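Local coordinates for protein ICChI, a glycosylated chitinase (Ipomoea carnea, PDB 6IDN) that hydrolyses chitin and also has lysozyme activity, as a glycosylated plant enzyme of glycosyl hydrolase family 18, at residues F176-V181 against D213-L218; Q182-P187 against G217-P222. All blocks are in the same frame, centred on the assembly; numbering follows the deposited sequence.

Interaction 1 of 2, residues F176-V181 against D213-L218; sequences FDYVWV and DLFLGL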
ATOM      1  N   PHE A 176      12.161   2.320   3.697  1.00 13.52           N
ATOM      2  CA  PHE A 176      11.024   1.839   2.914  1.00 14.06           C
ATOM      3  C   PHE A 176      11.458   1.361   1.534  1.00 13.72           C
ATOM      4  O   PHE A 176      12.193   2.049   0.816  1.00 16.93           O
ATOM      5  CB  PHE A 176       9.935   2.914   2.830  1.00 14.49           C
ATOM      6  CG  PHE A 176       9.066   2.918   4.037  1.00 12.62           C
ATOM      7  CD1 PHE A 176       9.522   3.480   5.210  1.00 12.85           C
ATOM      8  CD2 PHE A 176       7.864   2.239   4.051  1.00 11.55           C
ATOM      9  CE1 PHE A 176       8.756   3.437   6.370  1.00 12.20           C
ATOM     10  CE2 PHE A 176       7.085   2.190   5.200  1.00 16.25           C
ATOM     11  CZ  PHE A 176       7.533   2.792   6.367  1.00 13.91           C
ATOM     12  N   ASP A 177      11.019   0.150   1.188  1.00 13.79           N
ATOM     13  CA  ASP A 177      11.287  -0.436  -0.120  1.00 13.69           C
ATOM     14  C   ASP A 177      10.440   0.205  -1.200  1.00 16.14           C
ATOM     15  O   ASP A 177      10.893   0.348  -2.335  1.00 16.29           O
ATOM     16  CB  ASP A 177      11.016  -1.935  -0.062  1.00 17.60           C
ATOM     17  CG  ASP A 177      11.862  -2.605   0.979  1.00 20.46           C
ATOM     18  OD1 ASP A 177      13.055  -2.841   0.681  1.00 23.07           O
ATOM     19  OD2 ASP A 177      11.384  -2.849   2.113  1.00 19.23           O
ATOM     20  N   TYR A 178       9.222   0.605  -0.858  1.00 13.41           N
ATOM     21  CA  TYR A 178       8.274   1.172  -1.804  1.00 12.02           C
ATOM     22  C   TYR A 178       7.634   2.387  -1.170  1.00 14.22           C
ATOM     23  O   TYR A 178       7.283   2.353   0.007  1.00 15.05           O
ATOM     24  CB  TYR A 178       7.149   0.163  -2.172  1.00 15.21           C
ATOM     25  CG  TYR A 178       7.638  -1.137  -2.776  1.00 17.06           C
ATOM     26  CD1 TYR A 178       7.945  -2.212  -1.955  1.00 18.39           C
ATOM     27  CD2 TYR A 178       7.798  -1.275  -4.139  1.00 20.97           C
ATOM     28  CE1 TYR A 178       8.408  -3.371  -2.469  1.00 21.40           C
ATOM     29  CE2 TYR A 178       8.258  -2.471  -4.672  1.00 20.58           C
ATOM     30  CZ  TYR A 178       8.568  -3.506  -3.815  1.00 21.01           C
ATOM     31  OH  TYR A 178       9.022  -4.715  -4.285  1.00 27.56           O
ATOM     32  N   VAL A 179       7.453   3.442  -1.949  1.00 14.99           N
ATOM     33  CA  VAL A 179       6.628   4.581  -1.513  1.00 12.38           C
ATOM     34  C   VAL A 179       5.760   4.920  -2.720  1.00 14.94           C
ATOM     35  O   VAL A 179       6.284   5.242  -3.789  1.00 14.82           O
ATOM     36  CB  VAL A 179       7.444   5.808  -1.065  1.00 14.82           C
ATOM     37  CG1 VAL A 179       6.480   6.968  -0.792  1.00 15.94           C
ATOM     38  CG2 VAL A 179       8.247   5.466   0.199  1.00 12.37           C
ATOM     39  N   TRP A 180       4.434   4.789  -2.586  1.00 13.24           N
ATOM     40  CA  TRP A 180       3.498   5.198  -3.634  1.00 14.03           C
ATOM     41  C   TRP A 180       2.835   6.478  -3.179  1.00 14.00           C
ATOM     42  O   TRP A 180       2.055   6.472  -2.227  1.00 15.03           O
ATOM     43  CB  TRP A 180       2.462   4.113  -3.943  1.00 13.79           C
ATOM     44  CG  TRP A 180       2.176   3.135  -2.843  1.00 17.63           C
ATOM     45  CD1 TRP A 180       1.423   3.349  -1.726  1.00 19.54           C
ATOM     46  CD2 TRP A 180       2.585   1.775  -2.798  1.00 21.85           C
ATOM     47  NE1 TRP A 180       1.359   2.206  -0.968  1.00 26.61           N
ATOM     48  CE2 TRP A 180       2.041   1.220  -1.616  1.00 16.87           C
ATOM     49  CE3 TRP A 180       3.337   0.957  -3.654  1.00 24.16           C
ATOM     50  CZ2 TRP A 180       2.262  -0.082  -1.244  1.00 37.00           C
ATOM     51  CZ3 TRP A 180       3.549  -0.386  -3.271  1.00 25.18           C
ATOM     52  CH2 TRP A 180       3.006  -0.866  -2.076  1.00 21.84           C
ATOM     53  N   VAL A 181       3.148   7.573  -3.854  1.00 13.80           N
ATOM     54  CA  VAL A 181       2.645   8.893  -3.488  1.00 12.07           C
ATOM     55  C   VAL A 181       1.272   9.082  -4.114  1.00 19.95           C
ATOM     56  O   VAL A 181       1.107   8.923  -5.330  1.00 16.50           O
ATOM     57  CB  VAL A 181       3.615   9.992  -3.938  1.00 14.54           C
ATOM     58  CG1 VAL A 181       3.105  11.336  -3.460  1.00 14.90           C
ATOM     59  CG2 VAL A 181       5.021   9.714  -3.409  1.00 14.34           C
ATOM     60  N   ASP A 213      12.113   2.253  -4.518  1.00 15.60           N
ATOM     61  CA  ASP A 213      11.158   2.339  -5.621  1.00 15.01           C
ATOM     62  C   ASP A 213      10.112   3.389  -5.294  1.00 14.18           C
ATOM     63  O   ASP A 213       9.400   3.263  -4.294  1.00 16.94           O
ATOM     64  CB  ASP A 213      10.468   0.994  -5.883  1.00 18.61           C
ATOM     65  CG  ASP A 213      11.375  -0.017  -6.570  1.00 29.81           C
ATOM     66  OD1 ASP A 213      12.113   0.353  -7.510  1.00 39.72           O
ATOM     67  OD2 ASP A 213      11.312  -1.204  -6.190  1.00 47.76           O
ATOM     68  N   LEU A 214      10.003   4.396  -6.154  1.00 15.10           N
ATOM     69  CA  LEU A 214       9.040   5.479  -6.002  1.00 13.92           C
ATOM     70  C   LEU A 214       7.948   5.290  -7.050  1.00 14.70           C
ATOM     71  O   LEU A 214       8.244   5.191  -8.248  1.00 16.06           O
ATOM     72  CB  LEU A 214       9.748   6.831  -6.158  1.00 14.67           C
ATOM     73  CG  LEU A 214       8.909   8.089  -5.931  1.00 14.15           C
ATOM     74  CD1 LEU A 214       8.509   8.216  -4.458  1.00 16.88           C
ATOM     75  CD2 LEU A 214       9.664   9.350  -6.421  1.00 14.43           C
ATOM     76  N   PHE A 215       6.694   5.199  -6.594  1.00 14.44           N
ATOM     77  CA  PHE A 215       5.549   4.908  -7.445  1.00 15.20           C
ATOM     78  C   PHE A 215       4.638   6.128  -7.504  1.00 13.86           C
ATOM     79  O   PHE A 215       4.484   6.856  -6.517  1.00 14.85           O
ATOM     80  CB  PHE A 215       4.714   3.731  -6.911  1.00 16.14           C
ATOM     81  CG  PHE A 215       5.238   2.342  -7.251  1.00 15.99           C
ATOM     82  CD1 PHE A 215       6.502   1.934  -6.868  1.00 16.20           C
ATOM     83  CD2 PHE A 215       4.407   1.427  -7.886  1.00 17.99           C
ATOM     84  CE1 PHE A 215       6.947   0.635  -7.127  1.00 17.14           C
ATOM     85  CE2 PHE A 215       4.836   0.121  -8.163  1.00 17.05           C
ATOM     86  CZ  PHE A 215       6.121  -0.269  -7.790  1.00 15.69           C
ATOM     87  N   LEU A 216       3.998   6.309  -8.652  1.00 13.62           N
ATOM     88  CA  LEU A 216       2.954   7.315  -8.835  1.00 14.71           C
ATOM     89  C   LEU A 216       1.608   6.690  -8.483  1.00 17.37           C
ATOM     90  O   LEU A 216       1.141   5.791  -9.183  1.00 16.72           O
ATOM     91  CB  LEU A 216       2.965   7.806 -10.281  1.00 13.89           C
ATOM     92  CG  LEU A 216       1.905   8.851 -10.639  1.00 17.20           C
ATOM     93  CD1 LEU A 216       2.371  10.210 -10.150  1.00 22.90           C
ATOM     94  CD2 LEU A 216       1.682   8.898 -12.141  1.00 19.79           C
ATOM     95  N   GLY A 217       0.969   7.158  -7.411  1.00 12.66           N
ATOM     96  CA  GLY A 217      -0.316   6.597  -7.001  1.00 14.02           C
ATOM     97  C   GLY A 217      -1.471   7.355  -7.626  1.00 15.31           C
ATOM     98  O   GLY A 217      -1.525   8.584  -7.555  1.00 15.86           O
ATOM     99  N   LEU A 218      -2.417   6.619  -8.194  1.00 14.00           N
ATOM    100  CA  LEU A 218      -3.488   7.218  -8.974  1.00 14.07           C
ATOM    101  C   LEU A 218      -4.805   6.519  -8.698  1.00 17.28           C
ATOM    102  O   LEU A 218      -4.826   5.331  -8.358  1.00 16.97           O
ATOM    103  CB  LEU A 218      -3.202   7.115 -10.475  1.00 14.31           C
ATOM    104  CG  LEU A 218      -2.028   7.931 -10.975  1.00 16.00           C
ATOM    105  CD1 LEU A 218      -1.798   7.563 -12.437  1.00 17.55           C
ATOM    106  CD2 LEU A 218      -2.310   9.411 -10.852  1.00 15.23           C
TER
HETATM  107  O   HOH W   1      12.232  -1.961  -3.546  1.00 28.13           O
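The Phe215 ring takes the six-membered ring of Trp180 edge-on over one face, planes 87° and centroids 5.9 Å apart, a T-shaped pair in which Trp180 CE3 is set toward the rim; Asp213 CB lies at the Phe215 edge. On the sheet face carrying Trp180 and Phe215, Tyr178 runs beside Phe215, whose CE1 meets the tyrosine edge at CD2, 3.6 Å away. The three rings form an aromatic cluster on neighbouring parallel TIM-barrel strands, joined by helix 196-206 in a beta-alpha-beta unit. Asp213 lies alongside Tyr178, its CG anti to the carbonyl carbon (chi1 -74°), which brings OD2 to 3.6 Å from Tyr178 CE2. A water 2.9 Å from both Asp177 O and Asp213 OD2 links them and sits over one face of the tyrosine, toward its rim. On the other face of the sheet Val181 CG2 touches Leu214 CD1 at 3.9 Å, under cover from Trp206 and Trp202 of helix 196-206. The backbone ladder opens weakly at Asp213 N to Asp177 O; straighter rungs follow from Val179 N, Phe215 N and Val181 N. The last rung between the segments, Gly217 N to Val181 O, is short at 2.7 Å yet bent, with 142° at the hydrogen.

Interaction 2 of 2, residues Q182-P187 against G217-P222; sequences QFYNNP and GLPAAP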
ATOM      1  N   GLN A 182       0.280   9.398  -3.286  1.00 14.27           N
ATOM      2  CA  GLN A 182      -1.103   9.484  -3.752  1.00 15.43           C
ATOM      3  C   GLN A 182      -1.348  10.850  -4.370  1.00 18.71           C
ATOM      4  O   GLN A 182      -1.549  11.836  -3.666  1.00 16.50           O
ATOM      5  CB  GLN A 182      -2.084   9.215  -2.610  1.00 15.48           C
ATOM      6  CG  GLN A 182      -2.059   7.786  -2.039  1.00 16.16           C
ATOM      7  CD  GLN A 182      -2.742   7.677  -0.676  1.00 26.65           C
ATOM      8  OE1 GLN A 182      -2.914   8.665   0.013  1.00 51.26           O
ATOM      9  NE2 GLN A 182      -3.104   6.467  -0.285  1.00 43.37           N
ATOM     10  N   PHE A 183      -1.368  10.886  -5.698  1.00 14.62           N
ATOM     11  CA  PHE A 183      -1.661  12.115  -6.438  1.00 14.95           C
ATOM     12  C   PHE A 183      -3.156  12.142  -6.758  1.00 16.36           C
ATOM     13  O   PHE A 183      -3.592  12.053  -7.904  1.00 15.17           O
ATOM     14  CB  PHE A 183      -0.793  12.192  -7.694  1.00 12.38           C
ATOM     15  CG  PHE A 183       0.614  12.615  -7.418  1.00 15.91           C
ATOM     16  CD1 PHE A 183       0.923  13.951  -7.351  1.00 19.80           C
ATOM     17  CD2 PHE A 183       1.602  11.680  -7.153  1.00 16.05           C
ATOM     18  CE1 PHE A 183       2.230  14.365  -7.074  1.00 20.09           C
ATOM     19  CE2 PHE A 183       2.901  12.091  -6.873  1.00 17.42           C
ATOM     20  CZ  PHE A 183       3.205  13.432  -6.829  1.00 17.22           C
ATOM     21  N   TYR A 184      -3.945  12.246  -5.690  1.00 15.86           N
ATOM     22  CA  TYR A 184      -5.393  12.349  -5.814  1.00 17.03           C
ATOM     23  C   TYR A 184      -5.950  12.846  -4.498  1.00 16.66           C
ATOM     24  O   TYR A 184      -5.311  12.733  -3.448  1.00 18.46           O
ATOM     25  CB  TYR A 184      -6.076  11.028  -6.223  1.00 18.59           C
ATOM     26  CG  TYR A 184      -5.729   9.763  -5.438  1.00 16.03           C
ATOM     27  CD1 TYR A 184      -4.617   8.993  -5.779  1.00 18.15           C
ATOM     28  CD2 TYR A 184      -6.531   9.322  -4.390  1.00 18.88           C
ATOM     29  CE1 TYR A 184      -4.304   7.823  -5.098  1.00 16.35           C
ATOM     30  CE2 TYR A 184      -6.223   8.157  -3.697  1.00 21.27           C
ATOM     31  CZ  TYR A 184      -5.102   7.415  -4.047  1.00 18.37           C
ATOM     32  OH  TYR A 184      -4.786   6.249  -3.368  1.00 19.69           O
ATOM     33  N   ASN A 185      -7.144  13.416  -4.590  1.00 18.41           N
ATOM     34  CA  ASN A 185      -7.834  14.045  -3.462  1.00 22.42           C
ATOM     35  C   ASN A 185      -7.026  15.183  -2.850  1.00 23.68           C
ATOM     36  O   ASN A 185      -7.230  15.525  -1.679  1.00 27.57           O
ATOM     37  CB  ASN A 185      -8.203  13.017  -2.385  1.00 23.14           C
ATOM     38  CG  ASN A 185      -9.213  12.004  -2.880  1.00 26.69           C
ATOM     39  OD1 ASN A 185      -9.990  12.297  -3.780  1.00 28.34           O
ATOM     40  ND2 ASN A 185      -9.209  10.808  -2.287  1.00 32.32           N
ATOM     41  N   ASN A 186      -6.116  15.793  -3.611  1.00 22.53           N
ATOM     42  CA  ASN A 186      -5.443  17.015  -3.167  1.00 23.50           C
ATOM     43  C   ASN A 186      -5.163  17.887  -4.375  1.00 21.06           C
ATOM     44  O   ASN A 186      -4.119  17.757  -5.025  1.00 19.53           O
ATOM     45  CB  ASN A 186      -4.149  16.734  -2.407  1.00 21.57           C
ATOM     46  CG  ASN A 186      -3.622  17.979  -1.717  1.00 29.64           C
ATOM     47  OD1 ASN A 186      -4.002  19.094  -2.073  1.00 30.48           O
ATOM     48  ND2 ASN A 186      -2.741  17.798  -0.737  1.00 31.51           N
ATOM     49  N   PRO A 187      -6.066  18.819  -4.689  1.00 23.97           N
ATOM     50  CA  PRO A 187      -5.873  19.680  -5.871  1.00 22.80           C
ATOM     51  C   PRO A 187      -4.632  20.563  -5.810  1.00 22.90           C
ATOM     52  O   PRO A 187      -4.297  21.194  -6.816  1.00 24.55           O
ATOM     53  CB  PRO A 187      -7.150  20.528  -5.896  1.00 25.30           C
ATOM     54  CG  PRO A 187      -8.171  19.687  -5.168  1.00 31.21           C
ATOM     55  CD  PRO A 187      -7.395  19.002  -4.082  1.00 24.64           C
ATOM     56  N   GLY A 217       0.969   7.158  -7.411  1.00 12.66           N
ATOM     57  CA  GLY A 217      -0.316   6.597  -7.001  1.00 14.02           C
ATOM     58  C   GLY A 217      -1.471   7.355  -7.626  1.00 15.31           C
ATOM     59  O   GLY A 217      -1.525   8.584  -7.555  1.00 15.86           O
ATOM     60  N   LEU A 218      -2.417   6.619  -8.194  1.00 14.00           N
ATOM     61  CA  LEU A 218      -3.488   7.218  -8.974  1.00 14.07           C
ATOM     62  C   LEU A 218      -4.805   6.519  -8.698  1.00 17.28           C
ATOM     63  O   LEU A 218      -4.826   5.331  -8.358  1.00 16.97           O
ATOM     64  CB  LEU A 218      -3.202   7.115 -10.475  1.00 14.31           C
ATOM     65  CG  LEU A 218      -2.028   7.931 -10.975  1.00 16.00           C
ATOM     66  CD1 LEU A 218      -1.798   7.563 -12.437  1.00 17.55           C
ATOM     67  CD2 LEU A 218      -2.310   9.411 -10.852  1.00 15.23           C
ATOM     68  N   PRO A 219      -5.924   7.204  -8.910  1.00 14.65           N
ATOM     69  CA  PRO A 219      -7.213   6.509  -8.912  1.00 16.62           C
ATOM     70  C   PRO A 219      -7.432   5.790 -10.234  1.00 15.66           C
ATOM     71  O   PRO A 219      -7.047   6.277 -11.301  1.00 18.72           O
ATOM     72  CB  PRO A 219      -8.234   7.639  -8.705  1.00 21.57           C
ATOM     73  CG  PRO A 219      -7.484   8.944  -8.949  1.00 17.54           C
ATOM     74  CD  PRO A 219      -6.033   8.642  -9.204  1.00 16.21           C
ATOM     75  N   ALA A 220      -8.020   4.595 -10.159  1.00 16.40           N
ATOM     76  CA  ALA A 220      -8.225   3.813 -11.377  1.00 19.85           C
ATOM     77  C   ALA A 220      -9.393   4.310 -12.217  1.00 18.99           C
ATOM     78  O   ALA A 220      -9.510   3.915 -13.382  1.00 21.59           O
ATOM     79  CB  ALA A 220      -8.455   2.336 -11.042  1.00 22.09           C
ATOM     80  N   ALA A 221     -10.256   5.139 -11.646  1.00 17.58           N
ATOM     81  CA  ALA A 221     -11.408   5.705 -12.331  1.00 18.97           C
ATOM     82  C   ALA A 221     -11.807   6.969 -11.587  1.00 17.99           C
ATOM     83  O   ALA A 221     -11.441   7.138 -10.418  1.00 20.59           O
ATOM     84  CB  ALA A 221     -12.578   4.708 -12.366  1.00 21.40           C
ATOM     85  N   PRO A 222     -12.537   7.880 -12.235  1.00 21.49           N
ATOM     86  CA  PRO A 222     -12.995   9.085 -11.513  1.00 21.36           C
ATOM     87  C   PRO A 222     -13.752   8.772 -10.227  1.00 23.40           C
ATOM     88  O   PRO A 222     -13.581   9.473  -9.220  1.00 24.32           O
ATOM     89  CB  PRO A 222     -13.891   9.782 -12.542  1.00 26.17           C
ATOM     90  CG  PRO A 222     -13.355   9.347 -13.868  1.00 28.44           C
ATOM     91  CD  PRO A 222     -12.859   7.929 -13.672  1.00 23.91           C
TER
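Tyr184 packs closely on Pro219, the two side chains running antiparallel alongside each other with Tyr184 CB 3.7 Å from Pro219 CG. The phenol reaches the strand because its CG stands between the backbone N and the carbonyl carbon (chi1 50°); CD1 then comes to 3.6 Å from Gly217 O, which lies at the ring edge, and CE1 to 3.8 Å from Leu218 N. Gly217 O also accepts the N-H of Phe183 at 3.0 Å and 156°, with the donor tilted 27° from the carbonyl plane. This bond continues the parallel pairing of two TIM-barrel strands by one step, at Gln182 and Gly217, where the CA atoms are 4.4 Å apart. Immediately afterwards segment 182-187 leaves the sheet: Phe183 is the centre of an inverse gamma turn, closed by a weak bond from Tyr184 N to Gln182 O. Its benzyl group packs on Leu198, Ser201 and Trp206 of helix 196-206 and on Cys160, and meets Leu218 only loosely, Phe183 CB to Leu218 CD2 being 4.5 Å. Beyond Tyr184 and Pro219 the two segments diverge without touching. Asn185 is exposed to solvent, while Asn186 hydrogen-bonds through ND2 to Glu161 OE1.

How the interactions relate
Interactions 1 and 2 follow one another along strands 178-182 and 213-219, their centres 13 Å apart. Gly217 joins their ladders: its N-H serves interaction 1 and its carbonyl interaction 2. They also touch directly, Leu216 CD1 packing at 3.4 Å against Phe183 CD2. In family 18 the active site lies at the C-terminal ends of the barrel strands, which interaction 2 approaches. Trp180 NE1 of interaction 1 weakly bonds Asp123 OD1, and Gln182 NE2 of interaction 2 weakly bonds Asp125 OD1; both aspartates belong to the family's DxxDxDxE signature, so both contacts probably border the catalytic groove. N-acetylglucosamines of the glycans, not a substrate, lie about 11 Å from the Val179 side chain and about 14 Å from that of Phe183.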